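Long-range contact in sugar ABC transporter, sugar-binding protein (Streptococcus pneumoniae, PDB 2HEU), which probably binds sugars, possibly raffinose-type oligosaccharides, outside the cell and delivers them to an ABC transporter for uptake: residues 239-249 with 260-271. Sequence-based numbering, arbitrary orientation. Where two conformers were deposited one is given.
Sequences YTDVIGAFARG and AITAINEQKPNF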
ATOM      1  N   TYR A 239     -15.107   2.565  -8.148  1.00  9.62           N
ATOM      2  CA  TYR A 239     -14.670   1.745  -6.979  1.00  9.85           C
ATOM      3  C   TYR A 239     -15.837   1.234  -6.223  1.00  9.35           C
ATOM      4  O   TYR A 239     -15.898   0.013  -5.922  1.00  9.41           O
ATOM      5  CB  TYR A 239     -13.739   2.577  -6.122  1.00 12.53           C
ATOM      6  CG  TYR A 239     -13.278   1.947  -4.859  1.00 11.59           C
ATOM      7  CD1 TYR A 239     -12.472   0.799  -4.882  1.00 12.75           C
ATOM      8  CD2 TYR A 239     -13.628   2.437  -3.688  1.00 15.10           C
ATOM      9  CE1 TYR A 239     -12.000   0.249  -3.669  1.00 11.53           C
ATOM     10  CE2 TYR A 239     -13.165   1.899  -2.476  1.00 15.21           C
ATOM     11  CZ  TYR A 239     -12.352   0.805  -2.496  1.00 12.00           C
ATOM     12  OH  TYR A 239     -11.834   0.250  -1.326  1.00 12.11           O
ATOM     13  N   THR A 240     -16.778   2.077  -5.805  1.00  9.94           N
ATOM     14  CA  THR A 240     -17.865   1.572  -4.963  1.00 11.24           C
ATOM     15  C   THR A 240     -18.722   0.559  -5.706  1.00  9.96           C
ATOM     16  O   THR A 240     -19.246  -0.368  -5.118  1.00 11.25           O
ATOM     17  CB  THR A 240     -18.787   2.712  -4.407  1.00 14.06           C
ATOM     18  OG1 THR A 240     -19.298   3.488  -5.500  1.00 22.51           O
ATOM     19  CG2 THR A 240     -17.969   3.527  -3.407  1.00 14.85           C
ATOM     20  N   ASP A 241     -18.849   0.733  -7.020  1.00  9.41           N
ATOM     21  CA  ASP A 241     -19.613  -0.190  -7.818  1.00  9.43           C
ATOM     22  C   ASP A 241     -18.977  -1.570  -7.749  1.00  9.51           C
ATOM     23  O   ASP A 241     -19.725  -2.586  -7.696  1.00 10.47           O
ATOM     24  CB  ASP A 241     -19.692   0.248  -9.271  1.00  9.91           C
ATOM     25  CG  ASP A 241     -20.423   1.566  -9.502  1.00 10.52           C
ATOM     26  OD1 ASP A 241     -21.305   1.952  -8.698  1.00 12.35           O
ATOM     27  OD2 ASP A 241     -20.132   2.184 -10.567  1.00 12.20           O
ATOM     28  N   VAL A 242     -17.646  -1.696  -7.867  0.50  9.60           N
ATOM     29  CA  VAL A 242     -17.005  -3.040  -7.806  0.50  7.96           C
ATOM     30  C   VAL A 242     -16.885  -3.588  -6.415  0.50  8.03           C
ATOM     31  O   VAL A 242     -16.929  -4.816  -6.257  0.50  8.52           O
ATOM     32  CB  VAL A 242     -15.629  -3.120  -8.540  0.50  8.25           C
ATOM     33  CG1 VAL A 242     -15.868  -2.633  -9.993  0.50 10.69           C
ATOM     34  CG2 VAL A 242     -14.549  -2.337  -7.828  0.50  8.59           C
ATOM     35  N   ILE A 243     -16.750  -2.752  -5.404  1.00  8.54           N
ATOM     36  CA  ILE A 243     -16.869  -3.234  -4.023  1.00  9.00           C
ATOM     37  C   ILE A 243     -18.251  -3.872  -3.847  1.00  8.34           C
ATOM     38  O   ILE A 243     -18.382  -4.964  -3.274  1.00  9.31           O
ATOM     39  CB  ILE A 243     -16.661  -2.071  -3.039  1.00  9.36           C
ATOM     40  CG1 ILE A 243     -15.235  -1.551  -3.084  1.00 11.05           C
ATOM     41  CG2 ILE A 243     -17.138  -2.495  -1.604  1.00 10.81           C
ATOM     42  CD1 ILE A 243     -14.173  -2.494  -2.673  1.00 14.77           C
ATOM     43  N   GLY A 244     -19.303  -3.180  -4.302  1.00  8.89           N
ATOM     44  CA  GLY A 244     -20.636  -3.716  -4.197  1.00  9.29           C
ATOM     45  C   GLY A 244     -20.829  -4.965  -5.001  1.00  8.38           C
ATOM     46  O   GLY A 244     -21.408  -5.960  -4.501  1.00  9.49           O
ATOM     47  N   ALA A 245     -20.355  -5.020  -6.226  1.00  8.41           N
ATOM     48  CA  ALA A 245     -20.519  -6.196  -7.075  1.00  8.60           C
ATOM     49  C   ALA A 245     -19.829  -7.412  -6.378  1.00  8.48           C
ATOM     50  O   ALA A 245     -20.378  -8.524  -6.398  1.00  9.30           O
ATOM     51  CB  ALA A 245     -19.936  -5.998  -8.445  1.00  9.62           C
ATOM     52  N   PHE A 246     -18.636  -7.199  -5.838  1.00  7.82           N
ATOM     53  CA  PHE A 246     -17.952  -8.296  -5.153  1.00  8.36           C
ATOM     54  C   PHE A 246     -18.731  -8.714  -3.914  1.00  8.19           C
ATOM     55  O   PHE A 246     -18.950  -9.896  -3.656  1.00  8.86           O
ATOM     56  CB  PHE A 246     -16.524  -7.883  -4.852  1.00  8.22           C
ATOM     57  CG  PHE A 246     -15.768  -8.939  -4.111  1.00  8.75           C
ATOM     58  CD1 PHE A 246     -15.353 -10.122  -4.747  1.00  9.33           C
ATOM     59  CD2 PHE A 246     -15.494  -8.831  -2.757  1.00  9.21           C
ATOM     60  CE1 PHE A 246     -14.740 -11.127  -4.067  1.00  9.34           C
ATOM     61  CE2 PHE A 246     -14.832  -9.835  -2.067  1.00  9.34           C
ATOM     62  CZ  PHE A 246     -14.452 -10.981  -2.724  1.00  8.78           C
ATOM     63  N   ALA A 247     -19.118  -7.724  -3.094  1.00  8.61           N
ATOM     64  CA  ALA A 247     -19.835  -8.042  -1.818  1.00  9.66           C
ATOM     65  C   ALA A 247     -21.138  -8.792  -2.081  1.00  9.56           C
ATOM     66  O   ALA A 247     -21.552  -9.622  -1.266  1.00 10.32           O
ATOM     67  CB  ALA A 247     -20.095  -6.807  -1.037  1.00  9.72           C
ATOM     68  N   ARG A 248     -21.808  -8.468  -3.195  1.00  8.85           N
ATOM     69  CA  ARG A 248     -23.057  -9.108  -3.537  1.00  9.55           C
ATOM     70  C   ARG A 248     -22.901 -10.520  -4.086  1.00  9.69           C
ATOM     71  O   ARG A 248     -23.882 -11.221  -4.247  1.00 11.73           O
ATOM     72  CB  ARG A 248     -23.821  -8.325  -4.624  1.00 10.74           C
ATOM     73  CG  ARG A 248     -24.432  -6.988  -4.128  1.00 10.81           C
ATOM     74  CD  ARG A 248     -25.218  -6.321  -5.242  1.00 11.83           C
ATOM     75  NE  ARG A 248     -24.447  -5.849  -6.354  1.00 12.87           N
ATOM     76  CZ  ARG A 248     -23.842  -4.641  -6.447  1.00 13.05           C
ATOM     77  NH1 ARG A 248     -23.960  -3.752  -5.461  1.00 13.33           N
ATOM     78  NH2 ARG A 248     -23.273  -4.271  -7.566  1.00 14.32           N
ATOM     79  N   GLY A 249     -21.684 -10.902  -4.462  1.00  9.59           N
ATOM     80  CA  GLY A 249     -21.431 -12.177  -5.121  1.00 10.42           C
ATOM     81  C   GLY A 249     -21.680 -12.136  -6.577  1.00 10.30           C
ATOM     82  O   GLY A 249     -21.741 -13.192  -7.238  1.00 12.53           O
ATOM     83  N   ALA A 260      -9.412  -2.212   0.878  1.00 10.26           N
ATOM     84  CA  ALA A 260     -10.753  -2.448   0.375  1.00 10.83           C
ATOM     85  C   ALA A 260     -11.612  -3.294   1.321  1.00 10.63           C
ATOM     86  O   ALA A 260     -12.826  -3.229   1.245  1.00 10.68           O
ATOM     87  CB  ALA A 260     -10.727  -3.090  -1.017  1.00 10.81           C
ATOM     88  N   ILE A 261     -10.986  -4.098   2.168  1.00 10.85           N
ATOM     89  CA  ILE A 261     -11.771  -5.025   2.996  1.00 10.02           C
ATOM     90  C   ILE A 261     -12.782  -4.261   3.881  1.00 10.72           C
ATOM     91  O   ILE A 261     -13.897  -4.755   4.093  1.00 10.25           O
ATOM     92  CB  ILE A 261     -10.880  -5.949   3.842  1.00 10.77           C
ATOM     93  CG1 ILE A 261     -11.692  -7.057   4.496  1.00 12.13           C
ATOM     94  CG2 ILE A 261     -10.006  -5.197   4.823  1.00 12.04           C
ATOM     95  CD1 ILE A 261     -12.546  -7.924   3.566  1.00 13.60           C
ATOM     96  N   THR A 262     -12.436  -3.091   4.343  1.00 12.17           N
ATOM     97  CA  THR A 262     -13.310  -2.322   5.188  1.00 14.43           C
ATOM     98  C   THR A 262     -14.605  -1.985   4.449  1.00 12.83           C
ATOM     99  O   THR A 262     -15.756  -2.206   4.942  1.00 14.29           O
ATOM    100  CB  THR A 262     -12.555  -1.024   5.527  1.00 16.65           C
ATOM    101  OG1 THR A 262     -11.205  -1.334   6.032  1.00 20.79           O
ATOM    102  CG2 THR A 262     -13.329  -0.222   6.552  1.00 25.66           C
ATOM    103  N   ALA A 263     -14.454  -1.498   3.197  1.00 12.05           N
ATOM    104  CA  ALA A 263     -15.588  -1.171   2.365  1.00 11.51           C
ATOM    105  C   ALA A 263     -16.413  -2.400   2.047  1.00 10.24           C
ATOM    106  O   ALA A 263     -17.657  -2.355   2.010  1.00 10.69           O
ATOM    107  CB  ALA A 263     -15.152  -0.450   1.107  1.00 12.93           C
ATOM    108  N   ILE A 264     -15.761  -3.518   1.719  1.00  9.44           N
ATOM    109  CA  ILE A 264     -16.475  -4.739   1.398  1.00  9.06           C
ATOM    110  C   ILE A 264     -17.321  -5.159   2.628  1.00  9.90           C
ATOM    111  O   ILE A 264     -18.508  -5.516   2.449  1.00  9.91           O
ATOM    112  CB  ILE A 264     -15.488  -5.880   0.999  1.00  9.35           C
ATOM    113  CG1 ILE A 264     -14.770  -5.484  -0.308  1.00  9.78           C
ATOM    114  CG2 ILE A 264     -16.262  -7.176   0.850  1.00 11.38           C
ATOM    115  CD1 ILE A 264     -13.563  -6.342  -0.561  1.00 11.15           C
ATOM    116  N   ASN A 265     -16.750  -5.155   3.788  1.00 10.46           N
ATOM    117  CA  ASN A 265     -17.517  -5.650   4.983  1.00 11.18           C
ATOM    118  C   ASN A 265     -18.726  -4.798   5.236  1.00 11.66           C
ATOM    119  O   ASN A 265     -19.727  -5.341   5.745  1.00 13.24           O
ATOM    120  CB  ASN A 265     -16.611  -5.751   6.177  1.00 12.62           C
ATOM    121  CG  ASN A 265     -15.692  -6.922   6.142  1.00 14.00           C
ATOM    122  OD1 ASN A 265     -16.021  -7.945   5.517  1.00 16.58           O
ATOM    123  ND2 ASN A 265     -14.594  -6.824   6.841  1.00 16.12           N
ATOM    124  N   GLU A 266     -18.720  -3.528   4.957  0.50 11.00           N
ATOM    125  CA  GLU A 266     -19.844  -2.700   5.295  0.50 10.88           C
ATOM    126  C   GLU A 266     -21.018  -2.919   4.338  0.50 11.16           C
ATOM    127  O   GLU A 266     -22.118  -2.364   4.515  0.50 11.27           O
ATOM    128  CB  GLU A 266     -19.416  -1.209   5.288  0.50 11.41           C
ATOM    129  CG  GLU A 266     -18.420  -0.845   6.349  0.50 11.93           C
ATOM    130  CD  GLU A 266     -18.387   0.601   6.704  0.50 13.98           C
ATOM    131  OE1 GLU A 266     -18.997   1.409   6.007  0.50 14.88           O
ATOM    132  OE2 GLU A 266     -17.786   0.892   7.800  0.50 18.04           O
ATOM    133  N   GLN A 267     -20.789  -3.741   3.296  1.00  9.94           N
ATOM    134  CA  GLN A 267     -21.871  -4.160   2.397  1.00 10.33           C
ATOM    135  C   GLN A 267     -22.538  -5.457   2.840  1.00 11.60           C
ATOM    136  O   GLN A 267     -23.491  -5.897   2.169  1.00 12.30           O
ATOM    137  CB  GLN A 267     -21.273  -4.323   0.986  1.00 10.11           C
ATOM    138  CG  GLN A 267     -20.778  -3.008   0.431  1.00  9.60           C
ATOM    139  CD  GLN A 267     -21.850  -1.968   0.273  1.00  9.29           C
ATOM    140  OE1 GLN A 267     -23.022  -2.307  -0.032  1.00  9.76           O
ATOM    141  NE2 GLN A 267     -21.520  -0.694   0.441  1.00  9.44           N
ATOM    142  N   LYS A 268     -22.070  -6.041   3.937  1.00 11.75           N
ATOM    143  CA  LYS A 268     -22.711  -7.285   4.475  1.00 12.94           C
ATOM    144  C   LYS A 268     -22.686  -8.449   3.502  1.00 13.14           C
ATOM    145  O   LYS A 268     -23.735  -9.034   3.195  1.00 14.16           O
ATOM    146  CB  LYS A 268     -24.152  -6.980   5.022  1.00 14.57           C
ATOM    147  CG  LYS A 268     -24.251  -5.765   5.937  1.00 17.85           C
ATOM    148  CD  LYS A 268     -23.356  -5.878   7.166  1.00 18.95           C
ATOM    149  CE  LYS A 268     -24.046  -5.102   8.424  1.00 23.62           C
ATOM    150  NZ  LYS A 268     -23.645  -3.789   8.514  1.00 21.60           N
ATOM    151  N   PRO A 269     -21.508  -8.820   3.036  1.00 12.48           N
ATOM    152  CA  PRO A 269     -21.432 -10.010   2.145  1.00 12.86           C
ATOM    153  C   PRO A 269     -21.836 -11.242   2.895  1.00 13.78           C
ATOM    154  O   PRO A 269     -21.647 -11.416   4.065  1.00 16.06           O
ATOM    155  CB  PRO A 269     -19.948 -10.110   1.802  1.00 14.21           C
ATOM    156  CG  PRO A 269     -19.242  -9.372   2.949  1.00 15.44           C
ATOM    157  CD  PRO A 269     -20.207  -8.278   3.364  1.00 13.43           C
ATOM    158  N   ASN A 270     -22.464 -12.125   2.120  1.00 13.45           N
ATOM    159  CA  ASN A 270     -22.967 -13.413   2.614  1.00 14.19           C
ATOM    160  C   ASN A 270     -22.072 -14.568   2.174  1.00 14.26           C
ATOM    161  O   ASN A 270     -22.567 -15.626   1.757  1.00 17.14           O
ATOM    162  CB  ASN A 270     -24.396 -13.613   2.099  1.00 15.87           C
ATOM    163  CG  ASN A 270     -25.081 -14.668   2.762  1.00 19.25           C
ATOM    164  OD1 ASN A 270     -24.886 -14.936   3.954  1.00 24.63           O
ATOM    165  ND2 ASN A 270     -25.908 -15.362   2.006  1.00 23.94           N
ATOM    166  N   PHE A 271     -20.788 -14.414   2.253  1.00 12.89           N
ATOM    167  CA  PHE A 271     -19.763 -15.440   1.937  1.00 12.03           C
ATOM    168  C   PHE A 271     -18.511 -15.100   2.675  1.00 12.43           C
ATOM    169  O   PHE A 271     -18.299 -13.970   3.121  1.00 14.04           O
ATOM    170  CB  PHE A 271     -19.562 -15.533   0.446  1.00 12.21           C
ATOM    171  CG  PHE A 271     -18.996 -14.276  -0.183  1.00 11.40           C
ATOM    172  CD1 PHE A 271     -19.817 -13.301  -0.680  1.00 11.28           C
ATOM    173  CD2 PHE A 271     -17.606 -14.093  -0.316  1.00 10.36           C
ATOM    174  CE1 PHE A 271     -19.284 -12.124  -1.274  1.00 10.91           C
ATOM    175  CE2 PHE A 271     -17.106 -12.984  -0.885  1.00 10.16           C
ATOM    176  CZ  PHE A 271     -17.948 -11.991  -1.385  1.00 10.77           C
TER
HETATM  177  O   HOH W   1     -23.211 -11.620  -0.573  1.00 16.25           O
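Phe271 turns the edge of its ring to the face of Phe246 in a T-shaped pair. The centroids are 5.3 Å apart and the planes stand at 89°. CZ of Phe271 lies over that face, displaced toward the rim. The same edge meets the backbone oxygens of Phe246 and Ala247: Phe271 CZ is 3.2 Å from Phe246 O, and CE1 also comes close to Ala247 O. These oxygens lie near the ring plane, where the slightly positive C-H edge suits them. Phe246 O also accepts the amide of Gly249, whose positive phi closes a Schellman motif.

Ala247 O receives a hydrogen bond from a water, at 2.7 Å from the water oxygen. The water in turn accepts from Asn270 N, so it bridges two backbones that make no direct hydrogen bond. Pro269 CA adds a CA-H...O contact to Ala247 O. Ala247 CB packs tightly on Gln267 CB at 3.4 Å.

Farther along, Ile243 fills the space between the two helices. With chi1 at -67°, Ile243 CG2 stands anti to the backbone N and lies on the Ala263 backbone, 3.7 Å from Ala263 O, and next to Ala263 CB. Its CD1 touches Ala260 CB and Ile264 CG1. Ile264 CD1 reaches Phe246 CD2 at 3.8 Å. Tyr239 OH meets Ala260 CA, and Ala260 CB sits at the edge of the Tyr239 ring, near its plane. One face of that ring carries Ile243 CG1.

The helix axes pass 9.3 Å apart and cross at -62°. Strand 253-257 lies between helix 239-247 and helix 260-265 in the chain, within the solute-binding protein fold. Tyr132 of strand 129-134 touches Phe246, Ala260 and Ile264. Ile273 of strand 273-276 packs on Phe246 and Ile264, so the helix pair rests on the three-stranded antiparallel sheet.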